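Local coordinates for protein ComZ (Thermus thermophilus, PDB 6QVI) that probably serves as a pilus tip-associated DNA receptor, a competence pilin that helps the bacterium take up DNA from outside, at residues Ala23-Tyr28 / Ala121-Thr126; Thr53-Gly58 / Gln106-Val111; Asp344-Phe347 / Ser353-Gly356. One frame throughout, in Å; residues are numbered along the deposited sequence.

In the fold
Contacts 1 and 2 lie in the pseudopilin-like domain and contact 3 about 50 Å or more from both, centre to centre, in the beta-solenoid part of the chain. The first two share a sheet: strands 120-130 and 107-115 are neighbours, joined by a probable backbone hydrogen bond from L110 N to A125 O. Both are buried and apolar and lack cross-segment hydrogen bonds; contact 1 sets the long helix on the sheet, contact 2 closes a loop over a strand's beginning. Contact 3 instead pairs two strands of a hairpin through backbone hydrogen bonds, its buried glycine-aromatic side contrasting with a polar side that carries an exposed arginine.

Contact 1 of 3, residues Ala23-Tyr28 / Ala121-Thr126; sequences AGLQKY and ARVQAT
L25 reaches from helix 12-40 onto V123 and A125, two residues on the same face of strand 120-130. Its CB lies 3.5 Å from CG2 of V123, and the two branched side chains cross obliquely. CD2 lies between V123 CG2 and the A125 CB, 4.3 Å from the latter, while CD1 drops beside the strand backbone, 4.0 Å from the A125 N and 4.1 Å from the Q124 CA. With CG swung anti to the backbone N (chi1 -171°), the fork leaves the helix pointing at the strand. A branched valine fills the space beside the leucine CB, whereas the small alanine lets the strand backbone come under the methyls. Replacing L25 with an alanine would keep the CB against V123 but would probably open a gap over the A125 methyl and the Q124-A125 backbone, where CD1 and CD2 lie. In the second shell, V123 is paired through its backbone with S112, and A125 with L110, so both apolar residues are fixed in the sheet. The Q124 CB points the opposite way, and its amide-bearing chain meets V111 and E524 instead. Helix and strand segments run at 25° to each other in the same N-to-C sense, their axes 8.4 Å apart, consistent with the pilin fold, in which the N-terminal helix packs on an antiparallel sheet. L25 also touches L110 of strand 107-115, and A21 and A17 continue the helix's seam on V123 and A121, while strand 517-529 flanks strand 120-130 on its other edge.

Contact 2 of 3, residues Thr53-Gly58 / Gln106-Val111; sequences TSLARG and QLFTLV
F108 pushes the far end of its ring against L55 and A56, at the short 3-10 turn of the loop that follows helix 12-40. Its CZ is 3.8 Å from the L55 CB, which comes in obliquely, and 4.3 Å from the A56 CB. The A56 N meets the ring at its edge, in plane, 3.8 Å from the same CZ. On the neighbouring corner, CE2 passes 4.1 Å from the A56 CA. The ring is carried there by a first torsion of -59°, CG lying anti to the carbonyl carbon, while the backbone of F108 is held in the sheet by pairing with F127. Phenylalanine suits this place because it is long and flat enough to span from strand to loop, and alanine because its single methyl lets the ring tip come up to the turn. The turn is kept in shape by its own backbone, with R57 N bonded to S54 O at 3.0 Å and G58 N to L55 O. The A56 N also gives a weak hydrogen bond to S54 OG. Outside the two segments, L55 also packs on I129 and R39, and the F108 side chain also touches K100. Across the contact no hydrogen bond forms. The A56 O is taken by K100 NZ, and the S54 and L55 carbonyls by R57 N and G58 N, so the loop is joined to the start of strand 107-115 by van der Waals contact, which sets no direction and depends on the fit of the ring against L55 and A56.

Contact 3 of 3, residues Asp344-Phe347 / Ser353-Gly356; sequences DCTF and SRGG
F347 and G355 form the tight half of this contact. F347 N gives a hydrogen bond to G355 O (2.7 Å), answered by a weak one from G355 N to F347 O. The phenyl ring lies against the partner strand, its chi1 of 61° setting CG between the backbone N and the carbonyl carbon, and the G355 CA rests over one face in a CH-pi contact, 3.9 Å from the centroid. A side chain at G355 would run into this ring; at G356 one would meet the C345 carbonyl, and the backbone angles would press a CB against the G355 O, so glycines suit both positions. This is an antiparallel beta hairpin of strands 343-348 and 354-355, the latter outermost in its sheet. P318 and A321 pack on the F347 side chain, and C345 makes a disulfide with C327. The other side is polar. D344 closes an Asx turn, its OD1 accepting from T346 N at 3.0 Å and, through its syn lone pair, from T346 OG1 at 2.7 Å. The looser, solvent-facing part is R354, slanting over T346 without a hydrogen bond. Its NH1 stays 5.0 Å from the D344 OD1, so attraction is probably modest.

Contact 1 of 3, residues Ala23-Tyr28 / Ala121-Thr126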
loop_
_atom_site.group_PDB
_atom_site.type_symbol
_atom_site.label_atom_id
_atom_site.label_comp_id
_atom_site.label_asym_id
_atom_site.label_seq_id
_atom_site.Cartn_x
_atom_site.Cartn_y
_atom_site.Cartn_z
ATOM N N ALA A 23 -36.918 11.120 -2.982
ATOM C CA ALA A 23 -36.186 11.122 -4.231
ATOM C C ALA A 23 -34.796 11.693 -4.038
ATOM O O ALA A 23 -33.812 11.179 -4.600
ATOM C CB ALA A 23 -36.948 11.915 -5.303
ATOM N N GLY A 24 -34.691 12.767 -3.258
ATOM C CA GLY A 24 -33.387 13.378 -3.071
ATOM C C GLY A 24 -32.468 12.526 -2.220
ATOM O O GLY A 24 -31.302 12.323 -2.553
ATOM N N LEU A 25 -32.989 12.018 -1.104
ATOM C CA LEU A 25 -32.168 11.236 -0.196
ATOM C C LEU A 25 -31.592 10.013 -0.869
ATOM O O LEU A 25 -30.411 9.722 -0.701
ATOM C CB LEU A 25 -32.977 10.793 1.006
ATOM C CG LEU A 25 -32.025 10.185 2.028
ATOM C CD1 LEU A 25 -31.363 11.274 2.838
ATOM C CD2 LEU A 25 -32.751 9.235 2.938
ATOM N N GLN A 26 -32.393 9.298 -1.661
ATOM C CA GLN A 26 -31.872 8.046 -2.171
ATOM C C GLN A 26 -30.975 8.264 -3.366
ATOM O O GLN A 26 -30.057 7.463 -3.591
ATOM C CB GLN A 26 -33.013 7.060 -2.477
ATOM C CG GLN A 26 -33.974 6.890 -1.273
ATOM C CD GLN A 26 -33.577 5.753 -0.304
ATOM O OE1 GLN A 26 -33.018 4.732 -0.714
ATOM N NE2 GLN A 26 -33.848 5.951 0.991
ATOM N N LYS A 27 -31.136 9.382 -4.065
ATOM C CA LYS A 27 -30.201 9.695 -5.140
ATOM C C LYS A 27 -28.816 9.950 -4.581
ATOM O O LYS A 27 -27.826 9.349 -5.028
ATOM C CB LYS A 27 -30.675 10.927 -5.900
ATOM C CG LYS A 27 -30.053 11.128 -7.248
ATOM C CD LYS A 27 -29.827 12.612 -7.471
ATOM C CE LYS A 27 -29.214 12.888 -8.822
ATOM N NZ LYS A 27 -28.976 14.357 -8.938
ATOM N N TYR A 28 -28.732 10.819 -3.577
ATOM C CA TYR A 28 -27.431 11.202 -3.063
ATOM C C TYR A 28 -26.900 10.254 -1.996
ATOM O O TYR A 28 -25.715 10.320 -1.693
ATOM C CB TYR A 28 -27.488 12.635 -2.543
ATOM C CG TYR A 28 -27.552 13.596 -3.689
ATOM C CD1 TYR A 28 -28.776 14.084 -4.175
ATOM C CD2 TYR A 28 -26.386 13.982 -4.335
ATOM C CE1 TYR A 28 -28.828 14.978 -5.268
ATOM C CE2 TYR A 28 -26.424 14.872 -5.408
ATOM C CZ TYR A 28 -27.643 15.364 -5.874
ATOM O OH TYR A 28 -27.642 16.227 -6.945
ATOM N N ALA A 121 -41.747 18.285 3.182
ATOM C CA ALA A 121 -41.273 17.147 3.957
ATOM C C ALA A 121 -39.751 17.131 3.961
ATOM O O ALA A 121 -39.084 17.542 3.000
ATOM C CB ALA A 121 -41.777 15.813 3.397
ATOM N N ARG A 122 -39.211 16.546 5.011
ATOM C CA ARG A 122 -37.775 16.487 5.237
ATOM C C ARG A 122 -37.414 15.050 5.593
ATOM O O ARG A 122 -38.026 14.457 6.506
ATOM C CB ARG A 122 -37.415 17.441 6.378
ATOM C CG ARG A 122 -35.983 17.778 6.610
ATOM C CD ARG A 122 -35.959 18.799 7.726
ATOM N NE ARG A 122 -34.813 18.610 8.594
ATOM C CZ ARG A 122 -33.689 19.299 8.473
ATOM N NH1 ARG A 122 -33.575 20.229 7.523
ATOM N NH2 ARG A 122 -32.685 19.058 9.308
ATOM N N VAL A 123 -36.427 14.486 4.898
ATOM C CA VAL A 123 -35.962 13.153 5.271
ATOM C C VAL A 123 -34.445 13.162 5.410
ATOM O O VAL A 123 -33.722 13.864 4.691
ATOM C CB VAL A 123 -36.409 12.073 4.256
ATOM C CG1 VAL A 123 -37.876 12.216 3.983
ATOM C CG2 VAL A 123 -35.609 12.101 2.991
ATOM N N GLN A 124 -33.944 12.331 6.302
ATOM C CA GLN A 124 -32.522 12.453 6.561
ATOM C C GLN A 124 -31.968 11.122 7.028
ATOM O O GLN A 124 -32.708 10.294 7.573
ATOM C CB GLN A 124 -32.270 13.563 7.583
ATOM C CG GLN A 124 -32.413 13.227 9.016
ATOM C CD GLN A 124 -31.922 14.380 9.897
ATOM O OE1 GLN A 124 -32.055 15.551 9.527
ATOM N NE2 GLN A 124 -31.307 14.054 11.036
ATOM N N ALA A 125 -30.673 10.904 6.747
ATOM C CA ALA A 125 -29.969 9.696 7.179
ATOM C C ALA A 125 -28.571 10.015 7.682
ATOM O O ALA A 125 -27.847 10.844 7.102
ATOM C CB ALA A 125 -29.870 8.666 6.053
ATOM N N THR A 126 -28.190 9.317 8.744
ATOM C CA THR A 126 -26.852 9.421 9.285
ATOM C C THR A 126 -26.067 8.159 8.947
ATOM O O THR A 126 -26.493 7.042 9.279
ATOM C CB THR A 126 -26.870 9.570 10.796
ATOM O OG1 THR A 126 -27.482 10.813 11.135
ATOM C CG2 THR A 126 -25.430 9.545 11.322
#

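Contact 2 of 3, residues Thr53-Gly58 / Gln106-Val111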
loop_
_atom_site.group_PDB
_atom_site.type_symbol
_atom_site.label_atom_id
_atom_site.label_comp_id
_atom_site.label_asym_id
_atom_site.label_seq_id
_atom_site.Cartn_x
_atom_site.Cartn_y
_atom_site.Cartn_z
ATOM N N THR A 53 -7.573 11.069 -0.143
ATOM C CA THR A 53 -7.920 12.022 0.901
ATOM C C THR A 53 -9.272 11.624 1.480
ATOM O O THR A 53 -10.178 11.243 0.732
ATOM C CB THR A 53 -7.942 13.478 0.371
ATOM O OG1 THR A 53 -8.528 14.328 1.355
ATOM C CG2 THR A 53 -8.724 13.592 -0.941
ATOM N N SER A 54 -9.424 11.744 2.801
ATOM C CA SER A 54 -10.641 11.230 3.405
ATOM C C SER A 54 -11.864 12.088 3.095
ATOM O O SER A 54 -11.798 13.291 2.802
ATOM C CB SER A 54 -10.524 11.093 4.919
ATOM O OG SER A 54 -10.982 12.268 5.554
ATOM N N LEU A 55 -13.004 11.438 3.290
ATOM C CA LEU A 55 -14.287 12.045 3.029
ATOM C C LEU A 55 -14.500 13.274 3.896
ATOM O O LEU A 55 -15.167 14.229 3.471
ATOM C CB LEU A 55 -15.356 11.002 3.322
ATOM C CG LEU A 55 -16.465 10.840 2.324
ATOM C CD1 LEU A 55 -15.859 10.972 0.952
ATOM C CD2 LEU A 55 -16.920 9.433 2.526
ATOM N N ALA A 56 -13.909 13.291 5.098
ATOM C CA ALA A 56 -14.173 14.428 5.971
ATOM C C ALA A 56 -13.594 15.731 5.444
ATOM O O ALA A 56 -13.976 16.804 5.922
ATOM C CB ALA A 56 -13.649 14.144 7.366
ATOM N N ARG A 57 -12.745 15.666 4.428
ATOM C CA ARG A 57 -12.126 16.851 3.870
ATOM C C ARG A 57 -12.787 17.276 2.590
ATOM O O ARG A 57 -12.257 18.128 1.879
ATOM C CB ARG A 57 -10.641 16.609 3.612
ATOM C CG ARG A 57 -9.813 16.395 4.859
ATOM C CD ARG A 57 -8.699 17.426 4.929
ATOM N NE ARG A 57 -8.206 17.795 3.603
ATOM C CZ ARG A 57 -7.129 17.293 3.015
ATOM N NH1 ARG A 57 -6.378 16.396 3.649
ATOM N NH2 ARG A 57 -6.803 17.715 1.795
ATOM N N GLY A 58 -13.935 16.715 2.279
ATOM C CA GLY A 58 -14.691 17.145 1.126
ATOM C C GLY A 58 -14.982 15.985 0.207
ATOM O O GLY A 58 -14.589 14.845 0.446
ATOM N N GLN A 106 -16.011 10.638 10.783
ATOM C CA GLN A 106 -16.584 9.523 10.040
ATOM C C GLN A 106 -18.112 9.553 10.004
ATOM O O GLN A 106 -18.716 8.729 9.300
ATOM C CB GLN A 106 -16.130 8.188 10.629
ATOM C CG GLN A 106 -14.684 8.149 10.926
ATOM C CD GLN A 106 -14.237 6.750 11.225
ATOM O OE1 GLN A 106 -13.299 6.256 10.614
ATOM N NE2 GLN A 106 -14.947 6.077 12.126
ATOM N N LEU A 107 -18.741 10.400 10.823
ATOM C CA LEU A 107 -20.193 10.518 10.891
ATOM C C LEU A 107 -20.674 11.586 9.921
ATOM O O LEU A 107 -20.271 12.752 10.022
ATOM C CB LEU A 107 -20.617 10.832 12.321
ATOM C CG LEU A 107 -20.192 9.727 13.274
ATOM C CD1 LEU A 107 -20.944 9.828 14.579
ATOM C CD2 LEU A 107 -20.496 8.385 12.579
ATOM N N PHE A 108 -21.545 11.193 8.997
ATOM C CA PHE A 108 -22.124 12.131 8.052
ATOM C C PHE A 108 -23.643 12.033 8.060
ATOM O O PHE A 108 -24.209 10.937 8.155
ATOM C CB PHE A 108 -21.595 11.866 6.642
ATOM C CG PHE A 108 -20.109 11.972 6.522
ATOM C CD1 PHE A 108 -19.299 10.892 6.857
ATOM C CD2 PHE A 108 -19.514 13.136 6.059
ATOM C CE1 PHE A 108 -17.940 10.972 6.766
ATOM C CE2 PHE A 108 -18.126 13.214 5.959
ATOM C CZ PHE A 108 -17.349 12.129 6.309
ATOM N N THR A 109 -24.292 13.189 7.938
ATOM C CA THR A 109 -25.757 13.285 7.846
ATOM C C THR A 109 -26.118 13.826 6.472
ATOM O O THR A 109 -25.647 14.901 6.071
ATOM C CB THR A 109 -26.355 14.174 8.964
ATOM O OG1 THR A 109 -26.014 13.646 10.277
ATOM C CG2 THR A 109 -27.913 14.316 8.839
ATOM N N LEU A 110 -26.917 13.054 5.740
ATOM C CA LEU A 110 -27.473 13.470 4.449
ATOM C C LEU A 110 -28.920 13.939 4.665
ATOM O O LEU A 110 -29.720 13.216 5.271
ATOM C CB LEU A 110 -27.436 12.316 3.456
ATOM C CG LEU A 110 -27.816 12.592 2.008
ATOM C CD1 LEU A 110 -27.120 13.820 1.345
ATOM C CD2 LEU A 110 -27.698 11.336 1.181
ATOM N N VAL A 111 -29.237 15.168 4.245
ATOM C CA VAL A 111 -30.567 15.755 4.462
ATOM C C VAL A 111 -31.149 16.234 3.136
ATOM O O VAL A 111 -30.505 17.003 2.408
ATOM C CB VAL A 111 -30.520 16.917 5.480
ATOM C CG1 VAL A 111 -31.709 17.803 5.353
ATOM C CG2 VAL A 111 -30.504 16.400 6.859
#

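Contact 3 of 3, residues Asp344-Phe347 / Ser353-Gly356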
loop_
_atom_site.group_PDB
_atom_site.type_symbol
_atom_site.label_atom_id
_atom_site.label_comp_id
_atom_site.label_asym_id
_atom_site.label_seq_id
_atom_site.Cartn_x
_atom_site.Cartn_y
_atom_site.Cartn_z
ATOM N N ASP A 344 16.224 -24.349 -15.160
ATOM C CA ASP A 344 14.867 -24.373 -15.695
ATOM C C ASP A 344 13.968 -25.045 -14.655
ATOM O O ASP A 344 13.882 -26.275 -14.587
ATOM C CB ASP A 344 14.832 -25.100 -17.040
ATOM C CG ASP A 344 13.462 -25.025 -17.730
ATOM O OD1 ASP A 344 12.478 -24.595 -17.096
ATOM O OD2 ASP A 344 13.365 -25.418 -18.915
ATOM N N CYS A 345 13.284 -24.244 -13.848
ATOM C CA CYS A 345 12.298 -24.783 -12.917
ATOM C C CYS A 345 10.882 -24.615 -13.425
ATOM O O CYS A 345 9.990 -24.275 -12.648
ATOM C CB CYS A 345 12.420 -24.146 -11.541
ATOM S SG CYS A 345 13.813 -24.740 -10.619
ATOM N N THR A 346 10.633 -24.815 -14.712
ATOM C CA THR A 346 9.268 -24.709 -15.194
ATOM C C THR A 346 8.655 -26.087 -15.391
ATOM O O THR A 346 9.346 -27.111 -15.454
ATOM C CB THR A 346 9.186 -23.904 -16.490
ATOM O OG1 THR A 346 9.822 -24.623 -17.552
ATOM C CG2 THR A 346 9.845 -22.537 -16.308
ATOM N N PHE A 347 7.328 -26.091 -15.476
ATOM C CA PHE A 347 6.560 -27.298 -15.728
ATOM C C PHE A 347 5.348 -26.886 -16.550
ATOM O O PHE A 347 4.958 -25.713 -16.570
ATOM C CB PHE A 347 6.131 -27.991 -14.430
ATOM C CG PHE A 347 5.251 -27.142 -13.560
ATOM C CD1 PHE A 347 5.804 -26.302 -12.605
ATOM C CD2 PHE A 347 3.861 -27.165 -13.712
ATOM C CE1 PHE A 347 4.986 -25.503 -11.797
ATOM C CE2 PHE A 347 3.043 -26.369 -12.920
ATOM C CZ PHE A 347 3.606 -25.538 -11.958
ATOM N N SER A 353 -0.497 -24.552 -19.945
ATOM C CA SER A 353 0.027 -23.343 -19.347
ATOM C C SER A 353 1.303 -23.712 -18.651
ATOM O O SER A 353 1.449 -24.817 -18.184
ATOM C CB SER A 353 -0.953 -22.762 -18.345
ATOM O OG SER A 353 -1.804 -23.755 -17.806
ATOM N N ARG A 354 2.239 -22.785 -18.588
ATOM C CA ARG A 354 3.505 -23.044 -17.935
ATOM C C ARG A 354 3.464 -22.604 -16.489
ATOM O O ARG A 354 2.587 -21.866 -16.091
ATOM C CB ARG A 354 4.614 -22.302 -18.652
ATOM C CG ARG A 354 5.931 -23.041 -18.645
ATOM C CD ARG A 354 6.905 -22.463 -19.650
ATOM N NE ARG A 354 7.147 -23.374 -20.755
ATOM C CZ ARG A 354 7.713 -24.564 -20.620
ATOM N NH1 ARG A 354 8.106 -24.983 -19.429
ATOM N NH2 ARG A 354 7.889 -25.330 -21.679
ATOM N N GLY A 355 4.418 -23.069 -15.700
ATOM C CA GLY A 355 4.488 -22.708 -14.295
ATOM C C GLY A 355 5.886 -22.915 -13.763
ATOM O O GLY A 355 6.647 -23.754 -14.262
ATOM N N GLY A 356 6.211 -22.160 -12.718
ATOM C CA GLY A 356 7.512 -22.221 -12.085
ATOM C C GLY A 356 8.361 -21.026 -12.455
ATOM O O GLY A 356 7.837 -19.950 -12.773
#